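Local coordinates for protein cytochrome (PDB 2XTS) that forms part of the heme c subunit SoxD of sulfane dehydrogenase SoxCD, which oxidises protein-bound sulfur, and probably passes on electrons through its heme, at residues Ala20-Pro23 with Asp24-Leu28; Asn45-Cys49 with His50-Ala54; Gln153-Tyr156 with Pro157-Lys161. All coordinates share one frame; numbering follows the deposited sequence.

The three contacts follow one another along the chain as separate local turns and none touches another. Interaction 1 is a loop between helix 11-17 and strand 32-34. Interaction 2 spans helix 47-50 and the loop behind it, within the cytochrome c part of the chain, where the heme is attached. Interaction 3 joins the short helices 151-154 and 156-159, across the chain's centre from interaction 2. The centres of interactions 1 and 2 lie about 26 Å apart; interaction 3 is about 37 Å from the first and about 45 Å from the second. Interactions 1 and 3 both meet the Sulfite dehydrogenase chain, whereas interaction 2 carries the covalent anchors and one axial ligand of the heme.

Interaction 1: Ala20-Pro23 with Asp24-Leu28; sequences AVLP and DGQGL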
# COMPACT_ATOMS: atom_id res chain seq x y z
N ALA D 20 35.90 -2.55 -8.05
CA ALA D 20 36.05 -3.08 -6.70
C ALA D 20 37.47 -3.63 -6.48
O ALA D 20 38.09 -4.21 -7.39
CB ALA D 20 34.99 -4.16 -6.45
N VAL D 21 37.96 -3.46 -5.26
CA VAL D 21 39.25 -3.99 -4.87
C VAL D 21 39.01 -4.82 -3.63
O VAL D 21 38.43 -4.33 -2.67
CB VAL D 21 40.30 -2.90 -4.57
CG1 VAL D 21 41.63 -3.58 -4.20
CG2 VAL D 21 40.45 -1.95 -5.75
N LEU D 22 39.44 -6.08 -3.67
CA LEU D 22 39.27 -7.02 -2.57
C LEU D 22 40.52 -6.98 -1.69
O LEU D 22 41.54 -6.46 -2.09
CB LEU D 22 38.97 -8.42 -3.11
CG LEU D 22 37.60 -8.53 -3.82
CD1 LEU D 22 37.61 -7.99 -5.25
CD2 LEU D 22 37.10 -9.95 -3.83
N PRO D 23 40.44 -7.48 -0.44
CA PRO D 23 41.54 -7.29 0.50
C PRO D 23 42.88 -7.87 0.07
O PRO D 23 43.92 -7.36 0.48
CB PRO D 23 41.03 -7.97 1.77
CG PRO D 23 39.55 -7.75 1.67
CD PRO D 23 39.24 -8.00 0.24
N ASP D 24 42.84 -8.91 -0.77
CA ASP D 24 44.03 -9.55 -1.31
C ASP D 24 44.56 -8.89 -2.56
O ASP D 24 45.50 -9.39 -3.18
CB ASP D 24 43.70 -11.02 -1.59
CG ASP D 24 42.65 -11.21 -2.71
OD1 ASP D 24 42.09 -10.23 -3.25
OD2 ASP D 24 42.41 -12.39 -3.08
N GLY D 25 43.99 -7.74 -2.94
CA GLY D 25 44.47 -7.00 -4.09
C GLY D 25 43.79 -7.31 -5.41
O GLY D 25 44.08 -6.62 -6.38
N GLN D 26 42.89 -8.30 -5.48
CA GLN D 26 42.11 -8.49 -6.70
C GLN D 26 41.42 -7.16 -7.03
O GLN D 26 40.83 -6.52 -6.15
CB GLN D 26 41.03 -9.56 -6.51
CG GLN D 26 41.53 -10.99 -6.32
CD GLN D 26 40.38 -11.97 -6.18
OE1 GLN D 26 39.60 -12.17 -7.10
NE2 GLN D 26 40.29 -12.59 -5.01
N GLY D 27 41.52 -6.72 -8.28
CA GLY D 27 40.88 -5.49 -8.72
C GLY D 27 41.81 -4.29 -8.81
O GLY D 27 41.46 -3.30 -9.45
N LEU D 28 43.00 -4.38 -8.21
CA LEU D 28 44.00 -3.31 -8.37
C LEU D 28 44.42 -3.19 -9.83
O LEU D 28 44.57 -4.19 -10.52
CB LEU D 28 45.25 -3.57 -7.53
CG LEU D 28 45.11 -3.48 -6.01
CD1 LEU D 28 46.39 -4.00 -5.38
CD2 LEU D 28 44.81 -2.08 -5.55
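Val21 and Leu28 meet through their branch methyls, CG1 of Val21 lying 3.8 Å from CD2 of Leu28. Val21 reaches it with CG1 set anti to its own N (chi1 -179°), which also leaves CG2 alongside the Gly27 carbonyl. On the next residue, Leu22 puts CD1 over the aliphatic start of Gln26, 4.0 Å from its CB.

Behind these side chains, two backbone bonds close the loop. Gly25 N reaches Leu22 O at 2.9 Å, the bond of a type I turn, and Leu22 N returns to Gln26 O at 2.9 Å, nearly straight and in the carbonyl plane. Together they make a type I turn with a G1 bulge, in which Gly25 takes the positive-phi position (phi 93°). Val21 CA adds a CH···O contact to the same Gln26 O at 3.2 Å. Just beyond, Ala20 O receives Gly27 CA at 3.3 Å.

Asp24 braces the turn with its carboxylate. Its OD1 takes Gln26 N at 3.1 Å, from above the carboxylate plane, forming an Asx turn that holds the carboxylate beside Leu22 CB. OD2 offers its syn lone pair to Gln26 NE2 in the conformer described here; Gln26 was modelled in two, so this bond is less certain. OD2 also has a salt bridge to Lys235 of the Sulfite dehydrogenase chain, which probably keeps the carboxylate charged, and Gln26 NE2 bonds to Asp234 of that chain.

A second, type II turn runs from Gly25 to Leu28 and leads the chain on toward strand 32-34. Helix 86-96 flanks the loop, with Ser87 and Tyr90 against Val21 and Asp91 accepting from Val21 N, while the Sulfite dehydrogenase chain packs on Leu22 and Pro23.

Interaction 2: Asn45-Cys49 with His50-Ala54; sequences NCASC and HGDFA. With HEC (heme c), chain U.
Cys46, Cys49 and His50 fasten one short turn of chain to the heme. The sulfur of Cys46 is bonded to the heme carbon CAB at 1.8 Å, and that of Cys49 to CAC. His50 NE2 binds the heme iron, FE, at 2.0 Å. The histidine leaves the backbone with CG anti to its carbonyl carbon; this first torsion (chi1 -65°) and the ring turn of chi2 -67° together bring NE2 to the iron, and the heme carbon C4B lies at the ring's edge, in plane. Met97 supplies the other axial ligand. The other ring nitrogen, ND1, gives a hydrogen bond to Pro61 O, a second-shell grip that fixes the ring's rotation and may make NE2 a better electron donor.

This is the Cys-Ala-Ser-Cys-His form of the CXXCH motif by which c-type cytochromes bind heme covalently, and here the motif coils into a helix with Cys46 at the N-cap. One buried carbonyl organises it: Cys46 O receives His50 N at 3.0 Å, in the carbonyl plane and almost straight, and also Cys49 N at 3.1 Å. One residue on, Gly51 N reaches Ala47 O at 2.9 Å by a more bent path. Gly51 then leaves the helix with positive phi (89°) and opens a type I turn that ends at Ala54.

The contact loosens at Asp52, an exposed residue whose carboxylate oxygen OD1 comes 3.4 Å from Ala47 CB, a light brush. Ser48 is exposed too, yet its OG lies 3.7 Å from the heme methyl CMC. Ala54, where the turn ends, packs on Phe42 of helix 35-45 and on Leu117 and Ser120 of helix 107-120.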
# COMPACT_ATOMS: atom_id res chain seq x y z
N ASN D 45 41.18 18.65 -3.51
CA ASN D 45 39.94 17.90 -3.68
C ASN D 45 39.24 17.39 -2.43
O ASN D 45 38.10 16.95 -2.53
CB ASN D 45 40.20 16.68 -4.56
CG ASN D 45 40.70 17.06 -5.90
OD1 ASN D 45 39.95 17.54 -6.74
ND2 ASN D 45 41.98 16.85 -6.13
N CYS D 46 39.90 17.44 -1.28
CA CYS D 46 39.42 16.73 -0.09
C CYS D 46 39.50 17.53 1.21
O CYS D 46 38.67 17.35 2.09
CB CYS D 46 40.26 15.47 0.13
SG CYS D 46 40.65 14.50 -1.38
N ALA D 47 40.52 18.38 1.34
CA ALA D 47 40.82 19.07 2.59
C ALA D 47 39.71 20.02 3.01
O ALA D 47 39.56 20.29 4.21
CB ALA D 47 42.13 19.84 2.48
N SER D 48 38.94 20.51 2.04
CA SER D 48 37.83 21.41 2.33
C SER D 48 36.81 20.81 3.28
O SER D 48 36.07 21.54 3.93
CB SER D 48 37.15 21.85 1.03
OG SER D 48 36.60 20.73 0.34
N CYS D 49 36.75 19.47 3.33
CA CYS D 49 35.90 18.76 4.30
C CYS D 49 36.69 17.98 5.33
O CYS D 49 36.38 18.00 6.51
CB CYS D 49 34.92 17.84 3.58
SG CYS D 49 33.90 18.76 2.44
N HIS D 50 37.74 17.29 4.89
CA HIS D 50 38.44 16.36 5.77
C HIS D 50 39.70 16.94 6.43
O HIS D 50 40.34 16.22 7.16
CB HIS D 50 38.77 15.07 5.01
CG HIS D 50 37.58 14.26 4.57
ND1 HIS D 50 36.72 13.63 5.43
CD2 HIS D 50 37.18 13.93 3.32
CE1 HIS D 50 35.83 12.95 4.73
NE2 HIS D 50 36.08 13.12 3.44
N GLY D 51 40.02 18.20 6.15
CA GLY D 51 41.15 18.88 6.78
C GLY D 51 42.46 18.69 6.04
O GLY D 51 42.64 17.71 5.32
N ASP D 52 43.40 19.61 6.25
CA ASP D 52 44.67 19.53 5.59
C ASP D 52 45.49 18.31 5.98
O ASP D 52 46.36 17.87 5.22
CB ASP D 52 45.47 20.80 5.86
CG ASP D 52 44.83 22.03 5.27
OD1 ASP D 52 44.12 21.91 4.26
OD2 ASP D 52 45.06 23.12 5.81
N PHE D 53 45.22 17.75 7.15
CA PHE D 53 45.96 16.61 7.70
C PHE D 53 45.04 15.41 7.86
O PHE D 53 45.36 14.49 8.60
CB PHE D 53 46.60 17.01 9.04
CG PHE D 53 47.39 18.27 8.94
CD1 PHE D 53 48.59 18.32 8.23
CD2 PHE D 53 46.88 19.46 9.44
CE1 PHE D 53 49.28 19.53 8.09
CE2 PHE D 53 47.57 20.67 9.31
CZ PHE D 53 48.76 20.69 8.63
N ALA D 54 43.91 15.43 7.16
CA ALA D 54 42.91 14.34 7.20
C ALA D 54 42.28 14.17 8.57
O ALA D 54 41.70 13.14 8.86
CB ALA D 54 43.49 13.01 6.68
FE HEC U . 35.11 12.28 1.87
CHA HEC U . 33.57 9.88 3.71
CHB HEC U . 37.86 10.34 1.61
CHC HEC U . 36.46 14.52 -0.26
CHD HEC U . 32.66 14.45 2.62
NA HEC U . 35.61 10.48 2.53
C1A HEC U . 34.86 9.66 3.34
C2A HEC U . 35.64 8.48 3.71
C3A HEC U . 36.85 8.60 3.13
C4A HEC U . 36.83 9.85 2.38
CMA HEC U . 38.03 7.62 3.17
CAA HEC U . 35.14 7.33 4.62
CBA HEC U . 35.31 7.67 6.10
CGA HEC U . 34.91 6.57 7.04
O1A HEC U . 34.03 5.80 6.70
O2A HEC U . 35.54 6.54 8.12
NB HEC U . 36.80 12.37 0.84
C1B HEC U . 37.82 11.46 0.83
C2B HEC U . 38.76 11.85 -0.20
C3B HEC U . 38.38 13.01 -0.71
C4B HEC U . 37.13 13.35 -0.09
CMB HEC U . 40.09 11.08 -0.41
CAB HEC U . 39.05 13.80 -1.83
CBB HEC U . 39.25 12.89 -3.07
NC HEC U . 34.65 14.14 1.28
C1C HEC U . 35.35 14.94 0.40
C2C HEC U . 34.70 16.21 0.29
C3C HEC U . 33.68 16.19 1.14
C4C HEC U . 33.63 14.89 1.77
CMC HEC U . 35.22 17.40 -0.56
CAC HEC U . 32.70 17.30 1.50
CBC HEC U . 31.97 18.10 0.47
ND HEC U . 33.43 12.18 2.93
C1D HEC U . 32.48 13.17 3.05
C2D HEC U . 31.31 12.71 3.73
C3D HEC U . 31.60 11.32 4.03
C4D HEC U . 32.91 11.06 3.56
CMD HEC U . 30.01 13.43 4.05
CAD HEC U . 30.64 10.36 4.72
CBD HEC U . 29.79 9.65 3.66
CGD HEC U . 28.81 8.68 4.24
O1D HEC U . 28.90 8.36 5.44
O2D HEC U . 28.02 8.12 3.45

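Interaction 3: Gln153-Tyr156 with Pro157-Lys161; sequences QTEY and PLFSK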
# COMPACT_ATOMS: atom_id res chain seq x y z
N GLN D 153 25.95 -17.92 18.99
CA GLN D 153 26.65 -18.53 20.13
C GLN D 153 26.50 -17.74 21.41
O GLN D 153 26.34 -18.31 22.49
CB GLN D 153 28.14 -18.68 19.82
CG GLN D 153 28.42 -19.58 18.64
CD GLN D 153 29.89 -19.96 18.54
OE1 GLN D 153 30.75 -19.12 18.24
NE2 GLN D 153 30.18 -21.24 18.76
N THR D 154 26.51 -16.41 21.30
CA THR D 154 26.64 -15.51 22.44
C THR D 154 25.34 -14.84 22.91
O THR D 154 25.31 -14.30 24.01
CB THR D 154 27.66 -14.40 22.16
OG1 THR D 154 27.23 -13.66 21.02
CG2 THR D 154 29.05 -14.99 21.91
N GLU D 155 24.29 -14.85 22.08
CA GLU D 155 23.03 -14.19 22.42
C GLU D 155 21.82 -15.08 22.25
O GLU D 155 20.96 -15.15 23.13
CB GLU D 155 22.87 -12.92 21.58
CG GLU D 155 23.95 -11.88 21.87
CD GLU D 155 23.74 -10.54 21.19
OE1 GLU D 155 22.61 -10.27 20.72
OE2 GLU D 155 24.73 -9.76 21.17
N TYR D 156 21.74 -15.80 21.14
CA TYR D 156 20.51 -16.54 20.85
C TYR D 156 20.21 -17.60 21.94
O TYR D 156 19.08 -17.70 22.38
CB TYR D 156 20.53 -17.13 19.45
CG TYR D 156 20.55 -16.11 18.30
CD1 TYR D 156 20.36 -14.75 18.51
CD2 TYR D 156 20.74 -16.54 16.99
CE1 TYR D 156 20.37 -13.85 17.43
CE2 TYR D 156 20.77 -15.65 15.93
CZ TYR D 156 20.56 -14.31 16.16
OH TYR D 156 20.60 -13.44 15.11
N PRO D 157 21.23 -18.35 22.42
CA PRO D 157 20.86 -19.32 23.47
C PRO D 157 20.31 -18.65 24.73
O PRO D 157 19.28 -19.08 25.27
CB PRO D 157 22.18 -20.06 23.72
CG PRO D 157 22.95 -19.91 22.41
CD PRO D 157 22.64 -18.50 21.98
N LEU D 158 20.93 -17.56 25.16
CA LEU D 158 20.47 -16.85 26.33
C LEU D 158 19.08 -16.25 26.16
O LEU D 158 18.23 -16.33 27.06
CB LEU D 158 21.46 -15.74 26.68
CG LEU D 158 21.21 -14.96 27.97
CD1 LEU D 158 21.11 -15.89 29.19
CD2 LEU D 158 22.32 -13.92 28.15
N PHE D 159 18.83 -15.64 25.00
CA PHE D 159 17.58 -14.92 24.77
C PHE D 159 16.46 -15.85 24.35
O PHE D 159 15.32 -15.43 24.26
CB PHE D 159 17.79 -13.80 23.72
CG PHE D 159 18.79 -12.74 24.12
CD1 PHE D 159 19.11 -12.49 25.46
CD2 PHE D 159 19.36 -11.91 23.17
CE1 PHE D 159 20.02 -11.52 25.80
CE2 PHE D 159 20.26 -10.92 23.52
CZ PHE D 159 20.60 -10.74 24.83
N SER D 160 16.77 -17.13 24.12
CA SER D 160 15.73 -18.13 23.80
C SER D 160 15.33 -18.96 25.02
O SER D 160 14.59 -19.93 24.87
CB SER D 160 16.19 -19.04 22.68
OG SER D 160 16.56 -18.28 21.56
N LYS D 161 15.79 -18.57 26.21
CA LYS D 161 15.34 -19.22 27.44
C LYS D 161 13.87 -18.82 27.70
O LYS D 161 13.40 -17.76 27.25
CB LYS D 161 16.25 -18.86 28.63
CG LYS D 161 17.64 -19.43 28.54
CD LYS D 161 17.64 -20.94 28.34
CE LYS D 161 18.98 -21.56 28.69
NZ LYS D 161 20.14 -20.67 28.37
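Near-equal first torsions, -64° in Glu155 and -61° in Phe159, set each CG anti to its own carbonyl carbon and send the two side chains off alongside each other, pointing the same way. The extended Glu155 chain follows one side of the phenyl ring: its CB lies 3.8 Å from Phe159 CE2 and its OE1 3.7 Å from that same carbon, with carboxylate and ring planes 57° apart. Glu155 OE2 has salt bridges to Arg362 and Arg256 of the Sulfite dehydrogenase chain, which probably keep this buried carboxylate ionised.

The backbone beneath is a one-turn helix, 156-159, with Glu155 at its N-cap position where helix 151-154 ends. Phe159 N bonds to Glu155 O at 2.9 Å, the donor almost in line with the carbonyl, and Phe159 CG comes within 3.4 Å of that oxygen. Pro157 falls in the first turn, where a residue without an N-H gives up no helical bond; its CD lies 3.7 Å from Gln153 O, a turn back along the chain.

At the C-terminal end, Ser160 holds Tyr156 O twice. The hydroxyl OG of Ser160, turned back beside its own N, donates to Tyr156 O at 2.7 Å, and Ser160 N adds a weak bond. The Tyr156 ring lies against the Sulfite dehydrogenase chain, where OH bonds to Asp263 and the ring meets that of Tyr350 with planes roughly perpendicular. Phe159 packs on Pro353 of that chain.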